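Local coordinates for PF04016 domain protein (Desulfitobacterium hafniense, PDB 3L5O) that is of unknown function but combines enolase-like and Rossmann-like folds in what may be an active site for heavy-metal chelation, at residues V37-C42 with V48-N53; Q136-G141 with C187-I192; N244-R249 with G253-K258. All coordinates share one frame; numbering follows the deposited sequence. Where two conformers were deposited one is given.

Contact 1: residues V37-C42 with V48-N53; sequences VDELVC and VIRSGN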
loop_
_atom_site.group_PDB
_atom_site.type_symbol
_atom_site.label_atom_id
_atom_site.label_comp_id
_atom_site.label_asym_id
_atom_site.label_seq_id
_atom_site.Cartn_x
_atom_site.Cartn_y
_atom_site.Cartn_z
ATOM N N VAL A 37 -12.456 15.208 0.197
ATOM C CA VAL A 37 -12.516 14.297 1.346
ATOM C C VAL A 37 -13.944 14.401 1.853
ATOM O O VAL A 37 -14.311 15.412 2.463
ATOM C CB VAL A 37 -11.533 14.736 2.480
ATOM C CG1 VAL A 37 -11.608 13.805 3.686
ATOM C CG2 VAL A 37 -10.089 14.804 1.970
ATOM N N ASP A 38 -14.780 13.417 1.536
ATOM C CA ASP A 38 -16.199 13.461 1.957
ATOM C C ASP A 38 -16.466 12.762 3.299
ATOM O O ASP A 38 -17.473 13.023 3.962
ATOM C CB ASP A 38 -17.104 12.902 0.852
ATOM C CG ASP A 38 -17.053 13.753 -0.389
ATOM O OD1 ASP A 38 -17.171 14.997 -0.248
ATOM O OD2 ASP A 38 -16.847 13.291 -1.525
ATOM N N GLU A 39 -15.559 11.879 3.671
ATOM C CA GLU A 39 -15.681 11.092 4.895
ATOM C C GLU A 39 -14.293 10.613 5.267
ATOM O O GLU A 39 -13.506 10.281 4.394
ATOM C CB GLU A 39 -16.630 9.908 4.662
ATOM C CG GLU A 39 -17.593 9.609 5.807
ATOM C CD GLU A 39 -18.288 8.241 5.682
ATOM O OE1 GLU A 39 -18.480 7.735 4.543
ATOM O OE2 GLU A 39 -18.632 7.658 6.742
ATOM N N LEU A 40 -14.003 10.531 6.561
ATOM C CA LEU A 40 -12.681 10.172 7.040
ATOM C C LEU A 40 -12.768 9.579 8.445
ATOM O O LEU A 40 -13.304 10.208 9.348
ATOM C CB LEU A 40 -11.756 11.396 7.056
ATOM C CG LEU A 40 -10.430 11.278 7.821
ATOM C CD1 LEU A 40 -9.543 10.141 7.358
ATOM C CD2 LEU A 40 -9.679 12.585 7.686
ATOM N N VAL A 41 -12.253 8.364 8.602
ATOM C CA VAL A 41 -12.139 7.730 9.915
ATOM C C VAL A 41 -10.714 7.228 10.129
ATOM O O VAL A 41 -10.101 6.647 9.228
ATOM C CB VAL A 41 -13.136 6.566 10.089
ATOM C CG1 VAL A 41 -12.875 5.828 11.409
ATOM C CG2 VAL A 41 -14.564 7.078 10.040
ATOM N N CYS A 42 -10.214 7.469 11.340
ATOM C CA CYS A 42 -8.890 7.044 11.765
ATOM C C CYS A 42 -9.077 5.951 12.816
ATOM O O CYS A 42 -9.440 6.243 13.962
ATOM C CB CYS A 42 -8.130 8.245 12.346
ATOM S SG CYS A 42 -6.336 8.227 12.133
ATOM N N VAL A 48 -9.137 5.596 6.819
ATOM C CA VAL A 48 -9.995 5.402 5.647
ATOM C C VAL A 48 -10.651 6.736 5.216
ATOM O O VAL A 48 -11.130 7.519 6.041
ATOM C CB VAL A 48 -11.014 4.243 5.867
ATOM C CG1 VAL A 48 -12.002 4.570 6.959
ATOM C CG2 VAL A 48 -11.739 3.890 4.573
ATOM N N ILE A 49 -10.625 6.992 3.910
ATOM C CA ILE A 49 -11.252 8.158 3.311
ATOM C C ILE A 49 -12.174 7.739 2.174
ATOM O O ILE A 49 -11.834 6.884 1.394
ATOM C CB ILE A 49 -10.152 9.131 2.801
ATOM C CG1 ILE A 49 -9.391 9.695 4.002
ATOM C CG2 ILE A 49 -10.729 10.224 1.933
ATOM C CD1 ILE A 49 -8.499 10.866 3.699
ATOM N N ARG A 50 -13.349 8.361 2.118
ATOM C CA ARG A 50 -14.244 8.340 0.963
ATOM C C ARG A 50 -14.197 9.664 0.237
ATOM O O ARG A 50 -14.274 10.703 0.869
ATOM C CB ARG A 50 -15.689 8.135 1.401
ATOM C CG ARG A 50 -16.635 7.947 0.224
ATOM C CD ARG A 50 -18.040 7.473 0.614
ATOM N NE ARG A 50 -18.772 8.454 1.435
ATOM C CZ ARG A 50 -19.315 9.573 0.998
ATOM N NH1 ARG A 50 -19.221 9.924 -0.278
ATOM N NH2 ARG A 50 -19.955 10.371 1.849
ATOM N N SER A 51 -14.074 9.612 -1.090
ATOM C CA SER A 51 -14.312 10.755 -1.972
ATOM C C SER A 51 -15.293 10.258 -3.019
ATOM O O SER A 51 -14.926 9.388 -3.808
ATOM C CB SER A 51 -13.023 11.212 -2.683
ATOM O OG SER A 51 -13.274 12.311 -3.570
ATOM N N GLY A 52 -16.513 10.820 -3.030
ATOM C CA GLY A 52 -17.618 10.267 -3.798
ATOM C C GLY A 52 -17.905 8.788 -3.563
ATOM O O GLY A 52 -18.190 8.367 -2.443
ATOM N N ASN A 53 -17.826 8.005 -4.635
ATOM C CA ASN A 53 -17.973 6.538 -4.603
ATOM C C ASN A 53 -16.665 5.747 -4.312
ATOM O O ASN A 53 -16.675 4.510 -4.231
ATOM C CB ASN A 53 -18.600 6.123 -5.953
ATOM C CG ASN A 53 -18.703 4.625 -6.147
ATOM O OD1 ASN A 53 -19.321 3.919 -5.348
ATOM N ND2 ASN A 53 -18.131 4.136 -7.250
HETATM O O HOH W 1 -15.739 14.533 -3.976
#

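Contact 2: residues Q136-G141 with C187-I192; sequences QNEVKG and CDYVYI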
loop_
_atom_site.group_PDB
_atom_site.type_symbol
_atom_site.label_atom_id
_atom_site.label_comp_id
_atom_site.label_asym_id
_atom_site.label_seq_id
_atom_site.Cartn_x
_atom_site.Cartn_y
_atom_site.Cartn_z
ATOM N N GLN A 136 4.242 -18.207 -7.519
ATOM C CA GLN A 136 4.929 -19.385 -6.980
ATOM C C GLN A 136 5.794 -20.070 -8.021
ATOM O O GLN A 136 6.942 -20.410 -7.751
ATOM C CB GLN A 136 3.938 -20.423 -6.490
ATOM C CG GLN A 136 3.096 -20.007 -5.319
ATOM C CD GLN A 136 2.040 -21.053 -5.039
ATOM O OE1 GLN A 136 0.876 -20.906 -5.431
ATOM N NE2 GLN A 136 2.455 -22.138 -4.418
ATOM N N ASN A 137 5.225 -20.308 -9.198
ATOM C CA ASN A 137 5.985 -20.898 -10.299
ATOM C C ASN A 137 7.196 -20.055 -10.705
ATOM O O ASN A 137 8.301 -20.565 -10.863
ATOM C CB ASN A 137 5.071 -21.144 -11.502
ATOM C CG ASN A 137 4.211 -22.374 -11.322
ATOM O OD1 ASN A 137 4.726 -23.486 -11.215
ATOM N ND2 ASN A 137 2.898 -22.182 -11.273
ATOM N N GLU A 138 6.986 -18.754 -10.813
ATOM C CA GLU A 138 8.003 -17.837 -11.310
ATOM C C GLU A 138 9.239 -17.720 -10.425
ATOM O O GLU A 138 10.347 -17.566 -10.928
ATOM C CB GLU A 138 7.400 -16.459 -11.446
ATOM C CG GLU A 138 8.127 -15.607 -12.450
ATOM C CD GLU A 138 7.463 -14.273 -12.589
ATOM O OE1 GLU A 138 7.151 -13.687 -11.530
ATOM O OE2 GLU A 138 7.252 -13.837 -13.743
ATOM N N VAL A 139 9.035 -17.795 -9.110
ATOM C CA VAL A 139 10.096 -17.570 -8.137
ATOM C C VAL A 139 10.793 -18.840 -7.687
ATOM O O VAL A 139 11.689 -18.766 -6.861
ATOM C CB VAL A 139 9.571 -16.823 -6.885
ATOM C CG1 VAL A 139 8.916 -15.513 -7.271
ATOM C CG2 VAL A 139 8.609 -17.697 -6.069
ATOM N N LYS A 140 10.379 -19.993 -8.214
ATOM C CA LYS A 140 10.953 -21.274 -7.844
ATOM C C LYS A 140 12.454 -21.265 -8.102
ATOM O O LYS A 140 12.874 -20.956 -9.209
ATOM C CB LYS A 140 10.330 -22.422 -8.680
ATOM C CG LYS A 140 9.043 -23.045 -8.122
ATOM C CD LYS A 140 8.813 -24.481 -8.687
ATOM C CE LYS A 140 7.996 -25.377 -7.722
ATOM N NZ LYS A 140 6.633 -24.825 -7.416
ATOM N N GLY A 141 13.240 -21.609 -7.084
ATOM C CA GLY A 141 14.685 -21.663 -7.168
ATOM C C GLY A 141 15.393 -20.318 -7.166
ATOM O O GLY A 141 16.603 -20.260 -7.289
ATOM N N CYS A 187 18.489 -9.865 -4.733
ATOM C CA CYS A 187 17.195 -10.529 -4.974
ATOM C C CYS A 187 16.731 -10.454 -6.417
ATOM O O CYS A 187 16.844 -9.416 -7.055
ATOM C CB CYS A 187 16.132 -9.966 -4.048
ATOM S SG CYS A 187 16.413 -10.428 -2.322
ATOM N N ASP A 188 16.273 -11.595 -6.934
ATOM C CA ASP A 188 15.624 -11.674 -8.240
ATOM C C ASP A 188 14.208 -11.124 -8.236
ATOM O O ASP A 188 13.736 -10.617 -9.243
ATOM C CB ASP A 188 15.576 -13.134 -8.692
ATOM C CG ASP A 188 16.935 -13.771 -8.706
ATOM O OD1 ASP A 188 17.845 -13.196 -9.350
ATOM O OD2 ASP A 188 17.187 -14.825 -8.084
ATOM N N TYR A 189 13.504 -11.292 -7.121
ATOM C CA TYR A 189 12.126 -10.811 -6.984
ATOM C C TYR A 189 11.983 -10.167 -5.624
ATOM O O TYR A 189 12.462 -10.703 -4.629
ATOM C CB TYR A 189 11.115 -11.946 -7.101
ATOM C CG TYR A 189 11.077 -12.545 -8.470
ATOM C CD1 TYR A 189 10.275 -11.991 -9.460
ATOM C CD2 TYR A 189 11.894 -13.632 -8.809
ATOM C CE1 TYR A 189 10.252 -12.513 -10.739
ATOM C CE2 TYR A 189 11.882 -14.170 -10.118
ATOM C CZ TYR A 189 11.064 -13.583 -11.068
ATOM O OH TYR A 189 11.024 -14.067 -12.351
ATOM N N VAL A 190 11.310 -9.028 -5.584
ATOM C CA VAL A 190 11.101 -8.292 -4.331
ATOM C C VAL A 190 9.637 -7.893 -4.181
ATOM O O VAL A 190 9.025 -7.401 -5.120
ATOM C CB VAL A 190 11.996 -7.034 -4.285
ATOM C CG1 VAL A 190 11.726 -6.232 -3.039
ATOM C CG2 VAL A 190 13.461 -7.429 -4.367
ATOM N N TYR A 191 9.084 -8.130 -3.001
ATOM C CA TYR A 191 7.763 -7.648 -2.604
ATOM C C TYR A 191 7.888 -6.707 -1.418
ATOM O O TYR A 191 8.559 -7.029 -0.430
ATOM C CB TYR A 191 6.866 -8.830 -2.185
ATOM C CG TYR A 191 6.793 -9.883 -3.235
ATOM C CD1 TYR A 191 7.846 -10.795 -3.383
ATOM C CD2 TYR A 191 5.712 -9.966 -4.111
ATOM C CE1 TYR A 191 7.835 -11.750 -4.362
ATOM C CE2 TYR A 191 5.679 -10.958 -5.103
ATOM C CZ TYR A 191 6.758 -11.840 -5.222
ATOM O OH TYR A 191 6.803 -12.815 -6.191
ATOM N N ILE A 192 7.204 -5.572 -1.474
ATOM C CA ILE A 192 7.306 -4.572 -0.443
ATOM C C ILE A 192 5.901 -4.177 0.004
ATOM O O ILE A 192 5.063 -3.786 -0.810
ATOM C CB ILE A 192 8.052 -3.312 -0.946
ATOM C CG1 ILE A 192 9.454 -3.643 -1.472
ATOM C CG2 ILE A 192 8.174 -2.260 0.173
ATOM C CD1 ILE A 192 10.033 -2.522 -2.351
#

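Contact 3: residues N244-R249 with G253-K258; sequences NARAFR and GAEKVK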
loop_
_atom_site.group_PDB
_atom_site.type_symbol
_atom_site.label_atom_id
_atom_site.label_comp_id
_atom_site.label_asym_id
_atom_site.label_seq_id
_atom_site.Cartn_x
_atom_site.Cartn_y
_atom_site.Cartn_z
ATOM N N ASN A 244 -18.549 0.179 0.548
ATOM C CA ASN A 244 -18.079 1.415 1.175
ATOM C C ASN A 244 -18.500 1.529 2.634
ATOM O O ASN A 244 -17.660 1.700 3.507
ATOM C CB ASN A 244 -18.599 2.649 0.407
ATOM C CG ASN A 244 -17.923 2.843 -0.959
ATOM O OD1 ASN A 244 -17.086 2.026 -1.394
ATOM N ND2 ASN A 244 -18.282 3.945 -1.639
ATOM N N ALA A 245 -19.802 1.425 2.883
ATOM C CA ALA A 245 -20.349 1.506 4.238
ATOM C C ALA A 245 -19.679 0.483 5.164
ATOM O O ALA A 245 -19.313 0.798 6.297
ATOM C CB ALA A 245 -21.883 1.310 4.213
ATOM N N ARG A 246 -19.455 -0.720 4.645
ATOM C CA ARG A 246 -18.894 -1.802 5.436
ATOM C C ARG A 246 -17.430 -1.597 5.747
ATOM O O ARG A 246 -16.998 -1.866 6.858
ATOM C CB ARG A 246 -19.079 -3.144 4.735
ATOM C CG ARG A 246 -18.632 -4.301 5.588
ATOM C CD ARG A 246 -18.875 -5.665 5.000
ATOM N NE ARG A 246 -18.375 -6.697 5.907
ATOM C CZ ARG A 246 -18.799 -7.949 5.927
ATOM N NH1 ARG A 246 -19.744 -8.355 5.088
ATOM N NH2 ARG A 246 -18.284 -8.804 6.801
ATOM N N ALA A 247 -16.665 -1.137 4.761
ATOM C CA ALA A 247 -15.259 -0.798 4.951
ATOM C C ALA A 247 -15.065 0.155 6.131
ATOM O O ALA A 247 -14.142 -0.005 6.902
ATOM C CB ALA A 247 -14.697 -0.182 3.674
ATOM N N PHE A 248 -15.936 1.142 6.257
ATOM C CA PHE A 248 -15.887 2.088 7.380
ATOM C C PHE A 248 -16.256 1.441 8.712
ATOM O O PHE A 248 -15.639 1.733 9.730
ATOM C CB PHE A 248 -16.783 3.294 7.124
ATOM C CG PHE A 248 -16.104 4.412 6.349
ATOM C CD1 PHE A 248 -15.951 4.334 4.963
ATOM C CD2 PHE A 248 -15.621 5.535 7.013
ATOM C CE1 PHE A 248 -15.335 5.372 4.247
ATOM C CE2 PHE A 248 -15.018 6.564 6.314
ATOM C CZ PHE A 248 -14.865 6.480 4.918
ATOM N N ARG A 249 -17.248 0.558 8.700
ATOM C CA ARG A 249 -17.607 -0.185 9.905
ATOM C C ARG A 249 -16.398 -0.920 10.426
ATOM O O ARG A 249 -16.068 -0.812 11.594
ATOM C CB ARG A 249 -18.774 -1.142 9.645
ATOM C CG ARG A 249 -20.069 -0.412 9.273
ATOM C CD ARG A 249 -21.346 -1.241 9.411
ATOM N NE ARG A 249 -21.514 -2.235 8.342
ATOM C CZ ARG A 249 -22.144 -2.016 7.180
ATOM N NH1 ARG A 249 -22.692 -0.834 6.897
ATOM N NH2 ARG A 249 -22.231 -3.003 6.289
ATOM N N GLY A 253 -13.764 -0.185 13.968
ATOM C CA GLY A 253 -13.805 -1.178 15.036
ATOM C C GLY A 253 -15.202 -1.668 15.389
ATOM O O GLY A 253 -15.363 -2.424 16.354
ATOM N N ALA A 254 -16.203 -1.233 14.618
ATOM C CA ALA A 254 -17.595 -1.671 14.769
ATOM C C ALA A 254 -17.880 -3.051 14.146
ATOM O O ALA A 254 -18.960 -3.606 14.340
ATOM C CB ALA A 254 -18.541 -0.628 14.183
ATOM N N GLU A 255 -16.933 -3.577 13.367
ATOM C CA GLU A 255 -16.910 -5.001 13.005
ATOM C C GLU A 255 -15.527 -5.553 13.308
ATOM O O GLU A 255 -14.512 -4.973 12.881
ATOM C CB GLU A 255 -17.230 -5.232 11.526
ATOM C CG GLU A 255 -18.661 -4.907 11.121
ATOM C CD GLU A 255 -19.026 -5.448 9.746
ATOM O OE1 GLU A 255 -18.529 -6.538 9.372
ATOM O OE2 GLU A 255 -19.833 -4.790 9.046
ATOM N N LYS A 256 -15.499 -6.677 14.029
ATOM C CA LYS A 256 -14.258 -7.298 14.493
ATOM C C LYS A 256 -13.657 -8.226 13.415
ATOM O O LYS A 256 -13.279 -9.377 13.684
ATOM C CB LYS A 256 -14.536 -8.067 15.791
ATOM N N VAL A 257 -13.534 -7.673 12.206
ATOM C CA VAL A 257 -13.333 -8.431 10.972
ATOM C C VAL A 257 -12.174 -7.819 10.180
ATOM O O VAL A 257 -11.831 -6.660 10.377
ATOM C CB VAL A 257 -14.647 -8.421 10.124
ATOM C CG1 VAL A 257 -14.510 -9.261 8.874
ATOM C CG2 VAL A 257 -15.833 -8.930 10.960
ATOM N N LYS A 258 -11.551 -8.607 9.313
ATOM C CA LYS A 258 -10.469 -8.109 8.477
ATOM C C LYS A 258 -11.072 -7.283 7.349
ATOM O O LYS A 258 -12.202 -7.536 6.920
ATOM C CB LYS A 258 -9.636 -9.259 7.914
ATOM C CG LYS A 258 -9.040 -10.177 8.989
#

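Contact 1: residues V37-C42 with V48-N53
E39-V41 and R50-V48 pair as antiparallel strands, axes 4.7 Å apart and 176° between their directions, with E39-R50 and V41-V48 as hydrogen-bonded pairs and L40-I49 as the non-hydrogen-bonded pair between them. V41 and V48 exchange both backbone bonds. At the other end D38 and E39 both face R50 in a classic beta bulge: R50 O accepts from D38 N at 2.8 Å and from E39 N at 3.3 Å.

On the face of E39 and R50, the arginine chain runs out with CG anti to the backbone N (chi1 -173°) and bends at chi3, which sets the guanidinium with its edge toward both E39 OE1 and G52 O. Its NE donates to E39 OE1 at 3.2 Å, nearly straight and in the guanidinium plane, onto the anti lone pair; the carboxylate itself is turned 57° from that plane. NH1 holds G52 O at 2.9 Å, also in plane, while D38 CB lies over one face. A methionine in place of R50 would probably leave the E39 carboxylate without its charged mate and the G52 carbonyl without this donor. D38 OD2 takes G52 N almost straight (2.9 Å), and a water donates to that oxygen and, weakly, to S51 OG, whose main partner is L36 O.

On the other face L40 CD1 presses tightly on I49 CG1 (3.4 Å), and V37 CG1 meets I49 CG2. I49 continues onto helices 79-83 and 91-105, whereas V41 and V48 lie against helix 244-251. The whole is a bulged beta hairpin, forming two strands of the three-stranded antiparallel sheet in what is probably the enolase-like part of the protein.

Contact 2: residues Q136-G141 with C187-I192
The type I beta turn N137-K140, which leads from helix 131-134 into strand 143-147, packs here against strand 189-193 of the mixed, Rossmann-like sheet. Strands 143-147 and 189-193 are parallel neighbours in that sheet, so the turn sits beside the start of one and meets the side chains of the other. The turn's own backbone bond, K140 N to N137 O, is weak, and no hydrogen bond crosses between the two segments. The contact is made by E138 and V139 against two tyrosines, Y189 and Y191, which project from the same side of their strand.

V139 touches both. Its CG1 stands over one face of the Y189 ring, 4.1 Å from the centroid and 24° off the normal, a CH-pi contact displaced toward the rim on the CD2 side. The same methyl reaches Y191 OH at 3.6 Å, so one branch serves both tyrosines. Placing CG1 beside the backbone N (chi1 -56°) directs it into this position.

E138 reaches the far end of the Y189 ring, the two side chains crossing at about a right angle. With CG anti to the backbone N, the extended chain brings CG to 3.3 Å from Y189 OH and OE1 to 3.4 Å from Y189 CE1. Carboxylate and ring planes are 21° apart, and OE1 approaches the ring obliquely.

The chemistry is thus divided. Between the segments the grip is van der Waals, a valine methyl on the ring face and the glutamate chain at the hydroxyl end. The buried Y191 hydroxyl bonds to S135 OG, two residues before the turn, and the E138 carboxylate is paired with R214 on the strand next to 189-193, so these polar ends find their partners outside the two segments.

Contact 3: residues N244-R249 with G253-K258
A Schellman motif ends helix 244-251 at G253, whose positive phi turns the chain back so that the following loop runs beside the helix. The backbone bonds across this turn are weak: R249 O accepts from A254 N at 3.1 Å and from E255 N at 3.4 Å. Further on, K256 is the centre of an inverse gamma turn, with a weak bond from V257 N to E255 O.

Charge carries the side-chain contact, a network in which E255 is shared by two arginines one helical turn apart. R249 NE donates to E255 OE2 at 3.1 Å and 164°, nearly along the C-O axis, with guanidinium and carboxylate only 13° from coplanar. R249 bends at chi3, folding its guanidinium back over the helix so that one face lies against A245 C and R246 CA. R246 stays extended and crosses E255 at about a right angle, the planes 47° apart.

Apolar contact is slight: V257 CG1 sits at the edge of the R246 guanidinium, near its plane. R246 NH2 completes the network with a salt bridge to E255 OE1 at 3.4 Å, the oxygen lying oblique to the guanidinium.

From the N terminus, contact 1 closes first, a hairpin in the three-stranded sheet with five residues between its segments. Contact 2 then closes a longer loop of 45 residues, bringing the turn before strand 143-147 onto strand 189-193. Contact 3 is again local, folding the loop after helix 244-251 back on that helix. The three follow in series; none nests or crosses. In space the order changes: contacts 1 and 3 touch, with centres 14 Å apart, as F248 packs on V41, V48 and E39, and N244 ND2 probably hydrogen-bonds to N53 O. The hairpin is thereby joined to helix 244-251, while contact 2 stands apart, about 18 Å from contact 3 at the nearest atoms.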